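Local coordinates for protein aminopeptidase YwaD (Bacillus subtilis, PDB 6HC6) that removes N-terminal amino acids from peptides, preferring residues such as arginine, lysine and leucine, as a secreted two-zinc aminopeptidase of the M28 family, at residues I109-E121 and T186-G200. Residues are numbered along the deposited sequence; the frame is centred on the assembly and turned at random.
Sequences ILLQAASGSAPTE and TPNLSGNKVGIPVVG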
loop_
_atom_site.group_PDB
_atom_site.type_symbol
_atom_site.label_atom_id
_atom_site.label_comp_id
_atom_site.label_asym_id
_atom_site.label_seq_id
_atom_site.Cartn_x
_atom_site.Cartn_y
_atom_site.Cartn_z
ATOM N N ILE A 109 20.495 -16.382 -5.782
ATOM C CA ILE A 109 19.078 -16.441 -5.438
ATOM C C ILE A 109 18.566 -15.026 -5.232
ATOM O O ILE A 109 19.076 -14.296 -4.373
ATOM C CB ILE A 109 18.833 -17.294 -4.180
ATOM C CG1 ILE A 109 19.418 -18.688 -4.376
ATOM C CG2 ILE A 109 17.337 -17.348 -3.837
ATOM C CD1 ILE A 109 19.388 -19.524 -3.142
ATOM N N LEU A 110 17.565 -14.641 -6.016
ATOM C CA LEU A 110 16.922 -13.347 -5.847
ATOM C C LEU A 110 16.189 -13.284 -4.515
ATOM O O LEU A 110 15.550 -14.251 -4.098
ATOM C CB LEU A 110 15.932 -13.107 -6.981
ATOM C CG LEU A 110 16.541 -12.995 -8.370
ATOM C CD1 LEU A 110 15.461 -12.587 -9.369
ATOM C CD2 LEU A 110 17.669 -11.987 -8.345
ATOM N N LEU A 111 16.263 -12.129 -3.854
ATOM C CA LEU A 111 15.685 -11.990 -2.532
ATOM C C LEU A 111 14.989 -10.648 -2.404
ATOM O O LEU A 111 15.239 -9.712 -3.167
ATOM C CB LEU A 111 16.755 -12.134 -1.431
ATOM C CG LEU A 111 17.808 -11.026 -1.291
ATOM C CD1 LEU A 111 17.337 -9.866 -0.404
ATOM C CD2 LEU A 111 19.089 -11.593 -0.714
ATOM N N GLN A 112 14.110 -10.564 -1.412
ATOM C CA GLN A 112 13.572 -9.291 -0.954
ATOM C C GLN A 112 13.787 -9.235 0.545
ATOM O O GLN A 112 13.354 -10.139 1.266
ATOM C CB GLN A 112 12.087 -9.147 -1.296
ATOM C CG GLN A 112 11.846 -8.590 -2.677
ATOM C CD GLN A 112 11.715 -7.086 -2.648
ATOM O OE1 GLN A 112 10.657 -6.560 -2.313
ATOM N NE2 GLN A 112 12.800 -6.384 -2.968
ATOM N N ALA A 113 14.467 -8.193 1.007
ATOM C CA ALA A 113 14.814 -8.072 2.409
ATOM C C ALA A 113 13.676 -7.406 3.165
ATOM O O ALA A 113 12.987 -6.529 2.635
ATOM C CB ALA A 113 16.104 -7.275 2.580
ATOM N N ALA A 114 13.470 -7.843 4.399
ATOM C CA ALA A 114 12.388 -7.315 5.211
ATOM C C ALA A 114 12.790 -5.971 5.807
ATOM O O ALA A 114 13.838 -5.851 6.449
ATOM C CB ALA A 114 12.026 -8.298 6.321
ATOM N N SER A 115 11.962 -4.958 5.584
ATOM C CA SER A 115 12.163 -3.687 6.258
ATOM C C SER A 115 12.195 -3.904 7.767
ATOM O O SER A 115 11.397 -4.666 8.320
ATOM C CB SER A 115 11.048 -2.712 5.868
ATOM O OG SER A 115 11.217 -1.454 6.494
ATOM N N GLY A 116 13.151 -3.263 8.430
ATOM C CA GLY A 116 13.307 -3.418 9.859
ATOM C C GLY A 116 14.187 -4.566 10.298
ATOM O O GLY A 116 14.272 -4.831 11.504
ATOM N N SER A 117 14.832 -5.270 9.371
ATOM C CA SER A 117 15.776 -6.314 9.749
ATOM C C SER A 117 17.200 -5.800 9.559
ATOM O O SER A 117 17.425 -4.681 9.100
ATOM C CB SER A 117 15.521 -7.604 8.962
ATOM O OG SER A 117 15.750 -7.439 7.574
ATOM N N ALA A 118 18.192 -6.642 9.935
ATOM C CA ALA A 118 19.570 -6.179 9.975
ATOM C C ALA A 118 20.288 -6.428 8.650
ATOM O O ALA A 118 20.009 -7.412 7.956
ATOM C CB ALA A 118 20.326 -6.879 11.102
ATOM N N PRO A 119 21.212 -5.546 8.288
ATOM C CA PRO A 119 22.092 -5.795 7.147
ATOM C C PRO A 119 23.213 -6.731 7.573
ATOM O O PRO A 119 23.256 -7.198 8.707
ATOM C CB PRO A 119 22.630 -4.403 6.810
ATOM C CG PRO A 119 22.691 -3.719 8.143
ATOM C CD PRO A 119 21.480 -4.236 8.912
ATOM N N THR A 120 24.132 -6.984 6.647
ATOM C CA THR A 120 25.332 -7.759 6.923
ATOM C C THR A 120 26.558 -6.866 6.817
ATOM O O THR A 120 26.491 -5.718 6.372
ATOM C CB THR A 120 25.483 -8.935 5.948
ATOM O OG1 THR A 120 25.723 -8.432 4.627
ATOM C CG2 THR A 120 24.242 -9.824 5.950
ATOM N N GLU A 121 27.696 -7.414 7.222
ATOM C CA GLU A 121 28.945 -6.763 6.891
ATOM C C GLU A 121 29.183 -6.879 5.390
ATOM O O GLU A 121 28.622 -7.748 4.716
ATOM C CB GLU A 121 30.089 -7.379 7.687
ATOM C CG GLU A 121 29.773 -7.513 9.164
ATOM C CD GLU A 121 30.910 -7.052 10.043
ATOM O OE1 GLU A 121 30.902 -5.869 10.450
ATOM O OE2 GLU A 121 31.807 -7.875 10.329
ATOM N N THR A 186 8.194 -10.677 -0.155
ATOM C CA THR A 186 8.698 -9.793 0.893
ATOM C C THR A 186 8.269 -10.333 2.255
ATOM O O THR A 186 7.068 -10.505 2.487
ATOM C CB THR A 186 8.162 -8.383 0.696
ATOM O OG1 THR A 186 8.525 -7.909 -0.608
ATOM C CG2 THR A 186 8.739 -7.449 1.736
ATOM N N PRO A 187 9.197 -10.643 3.159
ATOM C CA PRO A 187 8.803 -11.163 4.494
ATOM C C PRO A 187 8.503 -10.043 5.488
ATOM O O PRO A 187 9.244 -9.813 6.456
ATOM C CB PRO A 187 10.023 -12.001 4.890
ATOM C CG PRO A 187 11.173 -11.301 4.245
ATOM C CD PRO A 187 10.654 -10.715 2.944
ATOM N N ASN A 188 7.383 -9.352 5.247
ATOM C CA ASN A 188 6.965 -8.189 6.037
ATOM C C ASN A 188 6.879 -8.518 7.525
ATOM O O ASN A 188 6.178 -9.447 7.932
ATOM C CB ASN A 188 5.609 -7.699 5.514
ATOM C CG ASN A 188 5.152 -6.379 6.135
ATOM O OD1 ASN A 188 5.432 -6.078 7.300
ATOM N ND2 ASN A 188 4.417 -5.590 5.353
ATOM N N LEU A 189 7.562 -7.715 8.345
ATOM C CA LEU A 189 7.689 -7.984 9.773
ATOM C C LEU A 189 6.652 -7.249 10.625
ATOM O O LEU A 189 6.846 -7.119 11.839
ATOM C CB LEU A 189 9.107 -7.627 10.237
ATOM C CG LEU A 189 10.188 -8.524 9.615
ATOM C CD1 LEU A 189 11.575 -8.010 9.943
ATOM C CD2 LEU A 189 10.029 -9.961 10.107
ATOM N N SER A 190 5.547 -6.794 10.027
ATOM C CA SER A 190 4.452 -6.161 10.776
ATOM C C SER A 190 4.950 -4.970 11.589
ATOM O O SER A 190 4.477 -4.716 12.700
ATOM C CB SER A 190 3.737 -7.161 11.694
ATOM O OG SER A 190 3.235 -8.292 10.995
ATOM N N GLY A 191 5.919 -4.239 11.040
ATOM C CA GLY A 191 6.456 -3.070 11.705
ATOM C C GLY A 191 7.399 -3.348 12.854
ATOM O O GLY A 191 7.861 -2.393 13.495
ATOM N N ASN A 192 7.701 -4.610 13.144
ATOM C CA ASN A 192 8.628 -4.915 14.220
ATOM C C ASN A 192 10.067 -4.838 13.725
ATOM O O ASN A 192 10.352 -4.896 12.526
ATOM C CB ASN A 192 8.351 -6.299 14.794
ATOM C CG ASN A 192 6.982 -6.404 15.431
ATOM O OD1 ASN A 192 6.038 -6.911 14.824
ATOM N ND2 ASN A 192 6.867 -5.930 16.666
ATOM N N LYS A 193 10.983 -4.695 14.670
ATOM C CA LYS A 193 12.404 -4.732 14.367
ATOM C C LYS A 193 12.959 -6.094 14.753
ATOM O O LYS A 193 12.606 -6.646 15.798
ATOM C CB LYS A 193 13.148 -3.614 15.099
ATOM C CG LYS A 193 12.660 -2.229 14.711
ATOM C CD LYS A 193 13.641 -1.507 13.807
ATOM C CE LYS A 193 13.818 -0.061 14.259
ATOM N NZ LYS A 193 15.081 0.561 13.762
ATOM N N VAL A 194 13.792 -6.650 13.879
ATOM C CA VAL A 194 14.497 -7.898 14.137
ATOM C C VAL A 194 15.987 -7.612 14.024
ATOM O O VAL A 194 16.417 -6.841 13.157
ATOM C CB VAL A 194 14.050 -9.009 13.162
ATOM C CG1 VAL A 194 14.829 -10.286 13.398
ATOM C CG2 VAL A 194 12.562 -9.276 13.323
ATOM N N GLY A 195 16.769 -8.207 14.923
ATOM C CA GLY A 195 18.186 -7.930 15.040
ATOM C C GLY A 195 19.091 -8.724 14.134
ATOM O O GLY A 195 20.312 -8.540 14.175
ATOM N N ILE A 196 18.534 -9.605 13.316
ATOM C CA ILE A 196 19.312 -10.373 12.347
ATOM C C ILE A 196 18.711 -10.115 10.973
ATOM O O ILE A 196 17.585 -9.599 10.863
ATOM C CB ILE A 196 19.342 -11.879 12.702
ATOM C CG1 ILE A 196 17.927 -12.444 12.847
ATOM C CG2 ILE A 196 20.116 -12.099 13.987
ATOM C CD1 ILE A 196 17.908 -13.947 13.105
ATOM N N PRO A 197 19.443 -10.421 9.902
ATOM C CA PRO A 197 18.864 -10.280 8.558
ATOM C C PRO A 197 17.671 -11.203 8.375
ATOM O O PRO A 197 17.654 -12.327 8.881
ATOM C CB PRO A 197 20.017 -10.671 7.628
ATOM C CG PRO A 197 21.264 -10.492 8.441
ATOM C CD PRO A 197 20.870 -10.786 9.859
ATOM N N VAL A 198 16.656 -10.705 7.660
ATOM C CA VAL A 198 15.474 -11.476 7.287
ATOM C C VAL A 198 15.204 -11.225 5.807
ATOM O O VAL A 198 14.982 -10.077 5.404
ATOM C CB VAL A 198 14.239 -11.090 8.118
ATOM C CG1 VAL A 198 13.054 -11.964 7.724
ATOM C CG2 VAL A 198 14.520 -11.176 9.635
ATOM N N VAL A 199 15.208 -12.285 4.999
ATOM C CA VAL A 199 14.969 -12.142 3.566
ATOM C C VAL A 199 13.948 -13.174 3.111
ATOM O O VAL A 199 13.784 -14.235 3.720
ATOM C CB VAL A 199 16.262 -12.265 2.716
ATOM C CG1 VAL A 199 17.342 -11.282 3.197
ATOM C CG2 VAL A 199 16.772 -13.712 2.682
ATOM N N GLY A 200 13.251 -12.851 2.034
ATOM C CA GLY A 200 12.291 -13.761 1.429
ATOM C C GLY A 200 12.762 -14.144 0.041
ATOM O O GLY A 200 13.340 -13.322 -0.671
HETATM O O HOH W 1 9.144 -5.631 7.382
HETATM O O HOH W 2 9.479 -3.780 10.296
HETATM O O HOH W 3 17.792 -8.158 6.404
#
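Q112 and G200 form an antiparallel hydrogen-bonded pair, with Q112 N 3.0 Å from G200 O and G200 N 2.8 Å from Q112 O. Two residues on, past the non-hydrogen-bonded pair A113-V199, A114 N donates almost straight (171°) to V198 O at 2.9 Å. Chain 109-121 then makes a type II turn from A114 to S117, where G116 O takes the N-H of V194. G116 has to be glycine: a CB would run into N192 O and the carbonyl O of S115, the residue before.

S117 OG lies between its own N and carbonyl carbon (chi1 65°), where it donates to a lone pair of A114 O at 2.7 Å and weakly accepts V198 N; one water bridges OG, A118 O and V198 N. With an alanine here, A114 O would probably lose its hydroxyl donor, V198 N a weak acceptor and the water one partner. Two further waters link S115 O to L189 N and to N192 O.

The A114 methyl packs against P187 CG and L189 CD1, each 3.7 Å away. On this same face Q112 bends at chi2, bringing OE1 to a weak bond with T186 OG1 (3.0 Å); the T186 side chain lies about 10 Å from a bound zinc ion. On the opposite face, L111 CD1 and A113 meet V199 CG1.

The PA-domain sheet continues on both sides: strand 97-104 pairs with 107-113, and 172-176 with 198-201. L219 of strand 214-222 packs on L111 and V199, while A162 of helix 158-167 touches V198.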